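Local coordinates for protein dehydrogenase (Chromobacterium violaceum, PDB 3Q2I) that probably oxidises the 3'-hydroxyl of UDP-N-acetylglucosaminuronic acid with NAD as cofactor, a step toward 2,3-diacetamido-2,3-dideoxy-D-mannuronic acid, at residues 165-170 and 242-247; 185-190 and 221-226; 253-258 and 269-274. One frame throughout, in Å; residues are numbered along the deposited sequence. Where two conformers were deposited one is given.

Contact 1: 165-170 and 242-247. With HP7 ((2S,3S,4R,5R,6R)-5-acetamido-6-[[[(2R,3S,4R,5R)-5-(2,4-dioxopyrimidin-1-yl)-3,4-dihydroxy-oxolan-2-yl]methoxy-hydroxy-phosphoryl]oxy-hydroxy-phosphoryl]oxy-3,4-dihydroxy-oxane-2-carboxylic acid), chain C.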
# COMPACT_ATOMS: atom_id res chain seq x y z
N TRP A 165 -0.97 35.72 0.63
CA TRP A 165 -1.81 36.73 -0.00
C TRP A 165 -3.21 36.73 0.58
O TRP A 165 -3.56 35.96 1.51
CB TRP A 165 -1.86 36.44 -1.51
CG TRP A 165 -0.63 36.87 -2.29
CD1 TRP A 165 0.53 37.48 -1.85
CD2 TRP A 165 -0.50 36.72 -3.70
NE1 TRP A 165 1.38 37.70 -2.91
CE2 TRP A 165 0.78 37.22 -4.05
CE3 TRP A 165 -1.31 36.15 -4.69
CZ2 TRP A 165 1.23 37.20 -5.38
CZ3 TRP A 165 -0.86 36.14 -6.01
CH2 TRP A 165 0.42 36.67 -6.35
N THR A 166 -4.07 37.58 0.03
CA THR A 166 -5.39 37.73 0.61
C THR A 166 -6.46 37.77 -0.44
O THR A 166 -6.38 38.61 -1.33
CB THR A 166 -5.49 39.07 1.39
OG1 THR A 166 -4.41 39.15 2.32
CG2 THR A 166 -6.84 39.16 2.06
N ARG A 167 -7.46 36.89 -0.36
CA ARG A 167 -8.60 36.88 -1.29
C ARG A 167 -9.83 36.68 -0.43
O ARG A 167 -9.97 35.68 0.27
CB ARG A 167 -8.55 35.72 -2.30
CG ARG A 167 -7.36 35.74 -3.22
CD ARG A 167 -7.36 36.99 -4.09
NE ARG A 167 -6.28 36.99 -5.08
CZ ARG A 167 -5.09 37.52 -4.88
NH1 ARG A 167 -4.20 37.50 -5.87
NH2 ARG A 167 -4.76 38.07 -3.71
N PRO A 168 -10.73 37.69 -0.41
CA PRO A 168 -11.90 37.58 0.45
C PRO A 168 -12.98 36.78 -0.28
O PRO A 168 -12.85 36.52 -1.48
CB PRO A 168 -12.35 39.06 0.59
CG PRO A 168 -11.93 39.65 -0.76
CD PRO A 168 -10.58 39.02 -1.02
N GLN A 169 -14.05 36.38 0.42
CA GLN A 169 -15.12 35.66 -0.23
C GLN A 169 -15.64 36.35 -1.51
O GLN A 169 -16.04 35.69 -2.48
CB GLN A 169 -16.26 35.34 0.74
CG GLN A 169 -17.33 34.44 0.23
CD GLN A 169 -16.80 33.04 0.01
OE1 GLN A 169 -16.03 32.52 0.83
NE2 GLN A 169 -17.16 32.45 -1.11
N GLU A 170 -15.71 37.68 -1.49
CA GLU A 170 -16.34 38.38 -2.62
C GLU A 170 -15.53 38.19 -3.91
O GLU A 170 -16.09 38.19 -5.00
CB GLU A 170 -16.50 39.89 -2.31
CG GLU A 170 -15.20 40.62 -2.02
CD GLU A 170 -15.28 42.13 -2.23
OE1 GLU A 170 -14.22 42.80 -2.13
OE2 GLU A 170 -16.39 42.65 -2.48
N VAL A 242 1.48 28.38 0.57
CA VAL A 242 0.58 29.38 0.03
C VAL A 242 -0.65 29.55 0.93
O VAL A 242 -1.22 28.55 1.40
CB VAL A 242 0.22 29.03 -1.42
CG1 VAL A 242 1.50 28.89 -2.24
CG2 VAL A 242 -0.54 27.69 -1.53
N THR A 243 -1.12 30.78 1.14
CA THR A 243 -2.48 30.92 1.65
C THR A 243 -3.08 32.18 1.06
O THR A 243 -2.31 33.09 0.76
CB THR A 243 -2.59 30.98 3.19
OG1 THR A 243 -3.97 31.01 3.59
CG2 THR A 243 -1.73 32.14 3.74
N MET A 244 -4.38 32.15 0.84
CA MET A 244 -5.15 33.36 0.44
C MET A 244 -5.85 33.95 1.66
O MET A 244 -6.76 34.80 1.51
CB MET A 244 -6.15 33.02 -0.68
CG MET A 244 -5.51 32.60 -1.98
SD MET A 244 -4.32 33.77 -2.66
CE MET A 244 -2.78 32.85 -2.69
N LEU A 245 -5.47 33.54 2.86
CA LEU A 245 -6.23 33.94 4.05
C LEU A 245 -5.41 34.90 4.90
O LEU A 245 -5.69 35.04 6.09
CB LEU A 245 -6.52 32.71 4.94
CG LEU A 245 -7.30 31.62 4.22
CD1 LEU A 245 -7.60 30.48 5.19
CD2 LEU A 245 -8.57 32.17 3.54
N THR A 246 -4.45 35.61 4.31
CA THR A 246 -3.50 36.39 5.11
C THR A 246 -4.18 37.65 5.69
O THR A 246 -4.91 38.37 4.99
CB THR A 246 -2.33 36.85 4.26
OG1 THR A 246 -1.73 35.70 3.61
CG2 THR A 246 -1.30 37.54 5.13
N TYR A 247 -3.91 37.88 6.97
CA TYR A 247 -4.45 39.07 7.66
C TYR A 247 -3.49 40.22 7.55
O TYR A 247 -2.34 40.10 7.95
CB TYR A 247 -4.68 38.79 9.16
CG TYR A 247 -5.11 40.06 9.87
CD1 TYR A 247 -6.41 40.52 9.76
CD2 TYR A 247 -4.18 40.82 10.54
CE1 TYR A 247 -6.80 41.72 10.34
CE2 TYR A 247 -4.56 42.01 11.15
CZ TYR A 247 -5.84 42.43 11.02
OH TYR A 247 -6.17 43.64 11.62
N1 HP7 C . -6.92 41.24 -3.12
C2 HP7 C . -7.24 41.46 -1.84
O2 HP7 C . -8.43 41.31 -1.47
N3 HP7 C . -6.33 41.88 -0.96
C4 HP7 C . -5.06 42.07 -1.34
O4 HP7 C . -4.26 42.52 -0.49
C5 HP7 C . -4.69 41.84 -2.67
C6 HP7 C . -5.67 41.42 -3.56
PA HP7 C . -4.57 41.59 -7.68
PB HP7 C . -3.38 40.40 -9.94
O'P HP7 C . -6.03 36.21 -7.77
O'Q HP7 C . -7.04 36.12 -9.73
C1' HP7 C . -2.71 37.97 -9.20
O1A HP7 C . -3.36 41.87 -6.79
O1B HP7 C . -2.05 40.93 -9.45
C1C HP7 C . -7.97 40.73 -4.02
C2' HP7 C . -1.80 36.90 -9.82
N2' HP7 C . -0.73 37.51 -10.60
O2A HP7 C . -5.21 42.66 -8.52
O2B HP7 C . -4.08 40.95 -11.16
C2C HP7 C . -8.77 41.82 -4.70
O2C HP7 C . -10.11 41.34 -4.71
C3' HP7 C . -2.60 35.96 -10.71
O3' HP7 C . -1.74 34.82 -10.96
O3A HP7 C . -4.32 40.33 -8.65
O3B HP7 C . -3.18 38.81 -10.27
C3C HP7 C . -8.25 41.79 -6.13
O3C HP7 C . -9.27 42.18 -7.05
C4' HP7 C . -3.87 35.46 -10.00
O4' HP7 C . -4.72 34.71 -10.87
C4C HP7 C . -7.87 40.33 -6.36
O4C HP7 C . -7.31 40.02 -5.07
C5' HP7 C . -4.68 36.72 -9.62
O5' HP7 C . -3.88 37.38 -8.64
C5C HP7 C . -6.76 40.23 -7.39
O5C HP7 C . -5.69 40.92 -6.76
C6' HP7 C . -6.01 36.33 -9.02
C7' HP7 C . 0.59 37.39 -10.41
O7' HP7 C . 1.14 36.63 -9.60
C8' HP7 C . 1.45 38.25 -11.30

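Contact 2: 185-190 and 221-226. With HP7 ((2S,3S,4R,5R,6R)-5-acetamido-6-[[[(2R,3S,4R,5R)-5-(2,4-dioxopyrimidin-1-yl)-3,4-dihydroxy-oxolan-2-yl]methoxy-hydroxy-phosphoryl]oxy-hydroxy-phosphoryl]oxy-3,4-dihydroxy-oxane-2-carboxylic acid), chain C.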
# COMPACT_ATOMS: atom_id res chain seq x y z
N GLY A 185 -9.49 25.63 -10.10
CA GLY A 185 -8.40 25.27 -9.17
C GLY A 185 -8.28 26.27 -8.06
O GLY A 185 -9.02 27.27 -8.04
N GLY A 186 -7.38 26.05 -7.10
CA GLY A 186 -7.33 26.93 -5.91
C GLY A 186 -6.03 27.67 -5.79
O GLY A 186 -5.46 28.16 -6.79
N ALA A 187 -5.63 27.93 -4.55
CA ALA A 187 -4.48 28.77 -4.25
C ALA A 187 -3.23 28.43 -5.08
O ALA A 187 -2.46 29.32 -5.47
CB ALA A 187 -4.19 28.77 -2.76
N PHE A 188 -3.00 27.13 -5.33
CA PHE A 188 -1.84 26.76 -6.15
C PHE A 188 -2.06 26.95 -7.65
O PHE A 188 -1.20 27.55 -8.31
CB PHE A 188 -1.42 25.32 -5.85
CG PHE A 188 -0.60 25.13 -4.60
CD1 PHE A 188 0.74 25.47 -4.53
CD2 PHE A 188 -1.13 24.36 -3.56
CE1 PHE A 188 1.52 25.22 -3.40
CE2 PHE A 188 -0.32 23.99 -2.45
CZ PHE A 188 0.96 24.52 -2.34
N MET A 189 -3.18 26.46 -8.19
CA MET A 189 -3.38 26.44 -9.65
C MET A 189 -3.79 27.81 -10.21
O MET A 189 -3.38 28.11 -11.35
CB MET A 189 -4.46 25.41 -9.97
CG MET A 189 -4.92 25.36 -11.45
SD MET A 189 -5.97 23.95 -11.80
CE MET A 189 -4.76 22.63 -11.86
N ASN A 190 -4.54 28.55 -9.42
CA ASN A 190 -4.89 29.93 -9.83
C ASN A 190 -3.90 30.91 -9.21
O ASN A 190 -2.92 31.29 -9.86
CB ASN A 190 -6.33 30.30 -9.46
CG ASN A 190 -6.63 31.75 -9.87
OD1 ASN A 190 -5.72 32.55 -9.92
ND2 ASN A 190 -7.85 32.04 -10.27
N GLU A 221 -14.86 25.10 -3.12
CA GLU A 221 -14.49 23.68 -3.00
C GLU A 221 -12.99 23.47 -3.18
O GLU A 221 -12.49 22.46 -2.69
CB GLU A 221 -15.33 22.85 -3.95
CG GLU A 221 -14.81 23.01 -5.35
CD GLU A 221 -15.51 22.06 -6.30
OE1 GLU A 221 -15.60 22.43 -7.50
OE2 GLU A 221 -15.95 20.97 -5.81
N VAL A 222 -12.27 24.42 -3.78
CA VAL A 222 -10.82 24.37 -3.91
C VAL A 222 -10.05 24.88 -2.68
O VAL A 222 -10.65 25.44 -1.75
CB VAL A 222 -10.33 25.16 -5.17
CG1 VAL A 222 -11.04 24.63 -6.44
CG2 VAL A 222 -10.54 26.68 -4.95
N GLU A 223 -8.75 24.62 -2.59
CA GLU A 223 -7.97 25.05 -1.44
C GLU A 223 -7.79 26.54 -1.37
O GLU A 223 -7.55 27.20 -2.41
CB GLU A 223 -6.63 24.30 -1.35
CG GLU A 223 -5.49 24.80 -2.29
CD GLU A 223 -5.60 24.47 -3.76
OE1 GLU A 223 -6.50 23.72 -4.19
OE2 GLU A 223 -4.75 24.95 -4.57
N ASP A 224 -7.89 27.07 -0.16
CA ASP A 224 -7.40 28.41 0.13
C ASP A 224 -6.03 28.46 0.75
O ASP A 224 -5.46 29.56 0.92
CB ASP A 224 -8.44 29.27 0.91
CG ASP A 224 -8.82 28.66 2.25
OD1 ASP A 224 -7.99 27.92 2.85
OD2 ASP A 224 -9.94 28.96 2.70
N THR A 225 -5.48 27.28 1.10
CA THR A 225 -4.24 27.18 1.87
C THR A 225 -3.55 25.87 1.49
O THR A 225 -4.21 24.87 1.33
CB THR A 225 -4.57 27.13 3.40
OG1 THR A 225 -5.29 28.33 3.76
CG2 THR A 225 -3.31 27.03 4.27
N GLY A 226 -2.23 25.88 1.40
CA GLY A 226 -1.54 24.62 1.05
C GLY A 226 -0.07 24.70 1.33
O GLY A 226 0.52 25.78 1.37
N1 HP7 C . -6.92 41.24 -3.12
C2 HP7 C . -7.24 41.46 -1.84
O2 HP7 C . -8.43 41.31 -1.47
N3 HP7 C . -6.33 41.88 -0.96
C4 HP7 C . -5.06 42.07 -1.34
O4 HP7 C . -4.26 42.52 -0.49
C5 HP7 C . -4.69 41.84 -2.67
C6 HP7 C . -5.67 41.42 -3.56
PA HP7 C . -4.57 41.59 -7.68
PB HP7 C . -3.38 40.40 -9.94
O'P HP7 C . -6.03 36.21 -7.77
O'Q HP7 C . -7.04 36.12 -9.73
C1' HP7 C . -2.71 37.97 -9.20
O1A HP7 C . -3.36 41.87 -6.79
O1B HP7 C . -2.05 40.93 -9.45
C1C HP7 C . -7.97 40.73 -4.02
C2' HP7 C . -1.80 36.90 -9.82
N2' HP7 C . -0.73 37.51 -10.60
O2A HP7 C . -5.21 42.66 -8.52
O2B HP7 C . -4.08 40.95 -11.16
C2C HP7 C . -8.77 41.82 -4.70
O2C HP7 C . -10.11 41.34 -4.71
C3' HP7 C . -2.60 35.96 -10.71
O3' HP7 C . -1.74 34.82 -10.96
O3A HP7 C . -4.32 40.33 -8.65
O3B HP7 C . -3.18 38.81 -10.27
C3C HP7 C . -8.25 41.79 -6.13
O3C HP7 C . -9.27 42.18 -7.05
C4' HP7 C . -3.87 35.46 -10.00
O4' HP7 C . -4.72 34.71 -10.87
C4C HP7 C . -7.87 40.33 -6.36
O4C HP7 C . -7.31 40.02 -5.07
C5' HP7 C . -4.68 36.72 -9.62
O5' HP7 C . -3.88 37.38 -8.64
C5C HP7 C . -6.76 40.23 -7.39
O5C HP7 C . -5.69 40.92 -6.76
C6' HP7 C . -6.01 36.33 -9.02
C7' HP7 C . 0.59 37.39 -10.41
O7' HP7 C . 1.14 36.63 -9.60
C8' HP7 C . 1.45 38.25 -11.30

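Contact 3: 253-258 and 269-274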
# COMPACT_ATOMS: atom_id res chain seq x y z
N GLY A 253 5.44 37.51 -1.38
CA GLY A 253 5.63 36.65 -2.55
C GLY A 253 7.13 36.54 -2.63
O GLY A 253 7.82 37.48 -3.03
N SER A 254 7.69 35.40 -2.20
CA SER A 254 9.15 35.32 -2.07
C SER A 254 9.71 33.99 -2.53
O SER A 254 9.00 32.98 -2.56
CB SER A 254 9.68 35.54 -0.66
OG SER A 254 9.29 34.47 0.19
N ILE A 255 10.99 34.01 -2.85
CA ILE A 255 11.74 32.79 -3.07
C ILE A 255 13.10 32.92 -2.46
O ILE A 255 13.82 33.93 -2.72
CB ILE A 255 11.79 32.40 -4.57
CG1 ILE A 255 12.52 31.06 -4.76
CG2 ILE A 255 12.44 33.51 -5.50
CD1 ILE A 255 12.42 30.44 -6.19
N THR A 256 13.54 31.85 -1.80
CA THR A 256 14.88 31.80 -1.24
C THR A 256 15.57 30.62 -1.87
O THR A 256 14.97 29.55 -1.99
CB THR A 256 14.81 31.57 0.28
OG1 THR A 256 14.11 32.68 0.86
CG2 THR A 256 16.20 31.46 0.85
N ILE A 257 16.79 30.80 -2.38
CA ILE A 257 17.55 29.72 -3.00
C ILE A 257 18.92 29.64 -2.39
O ILE A 257 19.62 30.66 -2.34
CB ILE A 257 17.75 29.91 -4.53
CG1 ILE A 257 16.36 30.08 -5.19
CG2 ILE A 257 18.54 28.73 -5.07
CD1 ILE A 257 16.42 30.50 -6.68
N LEU A 258 19.28 28.48 -1.86
CA LEU A 258 20.54 28.20 -1.20
C LEU A 258 21.29 27.11 -1.90
O LEU A 258 20.76 26.01 -2.04
CB LEU A 258 20.28 27.77 0.25
CG LEU A 258 19.42 28.71 1.11
CD1 LEU A 258 19.31 28.19 2.52
CD2 LEU A 258 20.04 30.17 1.09
N VAL A 269 5.97 41.83 -1.72
CA VAL A 269 4.63 41.27 -1.87
C VAL A 269 4.53 40.41 -3.13
O VAL A 269 3.57 39.68 -3.28
CB VAL A 269 3.50 42.33 -1.87
CG1 VAL A 269 3.53 43.10 -0.58
CG2 VAL A 269 3.71 43.29 -3.03
N ALA A 270 5.50 40.56 -4.04
CA ALA A 270 5.44 39.95 -5.37
C ALA A 270 6.80 39.69 -6.03
O ALA A 270 7.08 40.13 -7.16
CB ALA A 270 4.51 40.75 -6.27
N VAL A 271 7.70 39.00 -5.34
CA VAL A 271 9.06 38.75 -5.81
C VAL A 271 9.66 39.95 -6.53
O VAL A 271 10.23 39.82 -7.61
CB VAL A 271 9.22 37.49 -6.70
CG1 VAL A 271 9.54 36.31 -5.86
CG2 VAL A 271 8.05 37.28 -7.70
N ASN A 272 9.51 41.08 -5.87
CA ASN A 272 9.85 42.37 -6.51
C ASN A 272 11.02 43.08 -5.81
O ASN A 272 11.52 44.11 -6.31
CB ASN A 272 8.60 43.24 -6.50
CG ASN A 272 8.06 43.49 -5.10
OD1 ASN A 272 7.46 42.61 -4.47
ND2 ASN A 272 8.25 44.71 -4.60
N GLU A 273 11.52 42.51 -4.72
CA GLU A 273 12.62 43.14 -3.98
C GLU A 273 13.75 42.16 -3.72
O GLU A 273 13.60 41.20 -2.96
CB GLU A 273 12.09 43.67 -2.64
CG GLU A 273 13.05 44.51 -1.81
CD GLU A 273 12.58 44.64 -0.36
OE1 GLU A 273 13.32 45.23 0.47
OE2 GLU A 273 11.49 44.14 -0.02
N ILE A 274 14.91 42.42 -4.32
CA ILE A 274 16.07 41.61 -4.00
C ILE A 274 16.57 41.93 -2.62
O ILE A 274 17.10 43.01 -2.37
CB ILE A 274 17.18 41.67 -5.06
CG1 ILE A 274 16.64 41.16 -6.40
CG2 ILE A 274 18.39 40.82 -4.62
CD1 ILE A 274 17.58 41.36 -7.55

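Contact 1: 165-170 and 242-247
Arg167 leaves its backbone alongside Met244 and ends on the sugar acid of the bound UDP-N-acetylglucosaminuronic acid (HP7). Its CB rests near CB of Met244, and Arg167 CG packs against Met244 SD at 3.7 Å, the two side chains running the same way. CG stands beside the backbone N (chi1 -62°), and a bend at chi2 turns the chain from the methionine toward the ligand. CD then passes the ribose ring oxygen O4C. The guanidinium lies between two groups: Met244 SD over one face and HP7 O4C over the other, both offset toward the rim. At its edge, in plane, the carboxylate oxygen O'P of HP7 takes NE at 2.8 Å and also NH1; NH1 donates as well to the sugar ring oxygen O5'. NH2 turns back to Thr166 O at 2.9 Å, and together with the bonds to HP7 this holds the group's rotation. A positive charge here would probably favour an ionised sugar carboxylate.

The backbones behind this arm join at the end of strand 237-243 in the mixed sheet of the C-terminal alpha/beta domain, where strand 156-164 runs on into 165-170. Trp165 N bonds to Thr243 O, and Arg167 N to Met244 O at 2.9 Å. Thr243 OG1 accepts from Leu245 N in an ST turn, and the chain then brings Thr246 up to Trp165 O. That oxygen is gripped twice from the same face of its plane, by Thr246 N at 3.0 Å and by Thr246 OG1 at 2.8 Å, the hydroxyl standing 39° out of the carbonyl plane. Trp165 CB touches Met244 SD, and the indole reaches HP7 with its edge: CH2 lies 3.3 Å from the acetamido oxygen O7', near the ring plane. Its NE1 is held by Val269 O.

Contact 2: 185-190 and 221-226
Residues 185-190 pass from two glycines into the short segment 187-191, a weakly bonded helix, beside the loop that leads into strand 225-232, with Gly186 CA lying 4.8 Å from Val222 CA. Ala187 N donates to Glu223 O at 3.0 Å, close to straight at 163°. The next amide, Phe188 N, takes the side chain of the same residue instead, bonding to Glu223 OE2 at 2.9 Å on the anti side of the carboxylate. Glu223 reaches this amide by folding back: CG sits between its own backbone N and carbonyl carbon (chi1 79°), and a bend at chi2 lays the carboxylate against Ala187 N and Phe188 N. Tyr339 OH, from helix 325-344, also bonds to OE2 and to Gly186 N.

Val222 packs over the bare CA of Gly186, its CG2 lying 3.4 Å from that CA. The Phe188 ring meets Glu223 OE2 near its own plane, at the edge, and its CE2 packs on Gly226 CA at 3.8 Å, where the strand carries no side chain. Helix 325-344 packs on Phe188 through Leu335 and Met338. Asn190, farther along the helix, accepts from the 4'-hydroxyl of the bound UDP-sugar: HP7 O4' donates to Asn190 OD1 at 2.6 Å. Its ND2 is held by Asp184.

One glutamate thus serves successive amides, Ala187 N and Phe188 N, with its carbonyl and its carboxylate. Bonds from Phe188 N and with Tyr339 OH at OE2 would probably help stabilise its negative charge in this buried place, and the anchored turn leads directly to a residue that holds the sugar.

Contact 3: 253-258 and 269-274
Gly253 O accepts from Val271 N at 2.8 Å, the hydrogen bond that joins the two segments. The amide comes from above the carbonyl plane, 37° out of it. Gly253 has no side chain to hold the other backbone off, and its CA comes within 4.3 Å of Ala270 CA.

Val271 follows with positive phi and psi (39° and 48°), unusual for a beta-branched residue, as the chain turns toward strand 273-279. Its CG1 lies 3.5 Å from Gly253 O and 4.0 Å from Ile255 CG2, a slight apolar touch between side chains that cross obliquely. Within the turn, Asn272 OD1 accepts from Ala270 N at 2.9 Å, bracing the backbone before Asn272 and Glu273 form a classic beta bulge opposite Gly267.

The turn follows strand 262-267, which pairs antiparallel with both strand 252-259 and strand 273-279 in the mixed sheet. Val271 also packs on Val266 of that middle strand and on Tyr195 of helix 193-203, while Ile255 faces Leu144 of helix 139-149 and Val161 of strand 156-164.

How the contacts relate
All three contacts belong to the mixed sheet of the C-terminal domain. In contacts 1 and 2 every touching residue is buried, and the two adjoin: strands 237-243 and 225-232 are sheet neighbours, Met244 N reaches Asp224 O, and contact 2 is nested within the chain loop closed by contact 1. Both touch the UDP-sugar, contact 1 with a cationic arm at its carboxylate, contact 2 with an amide oxygen at a hydroxyl. Contact 3 is smaller and includes exposed Val269; it lies toward the other edge of the sheet, resting on one backbone bond and light apolar packing. It reaches contact 1 by the indole of the latter but does not touch contact 2.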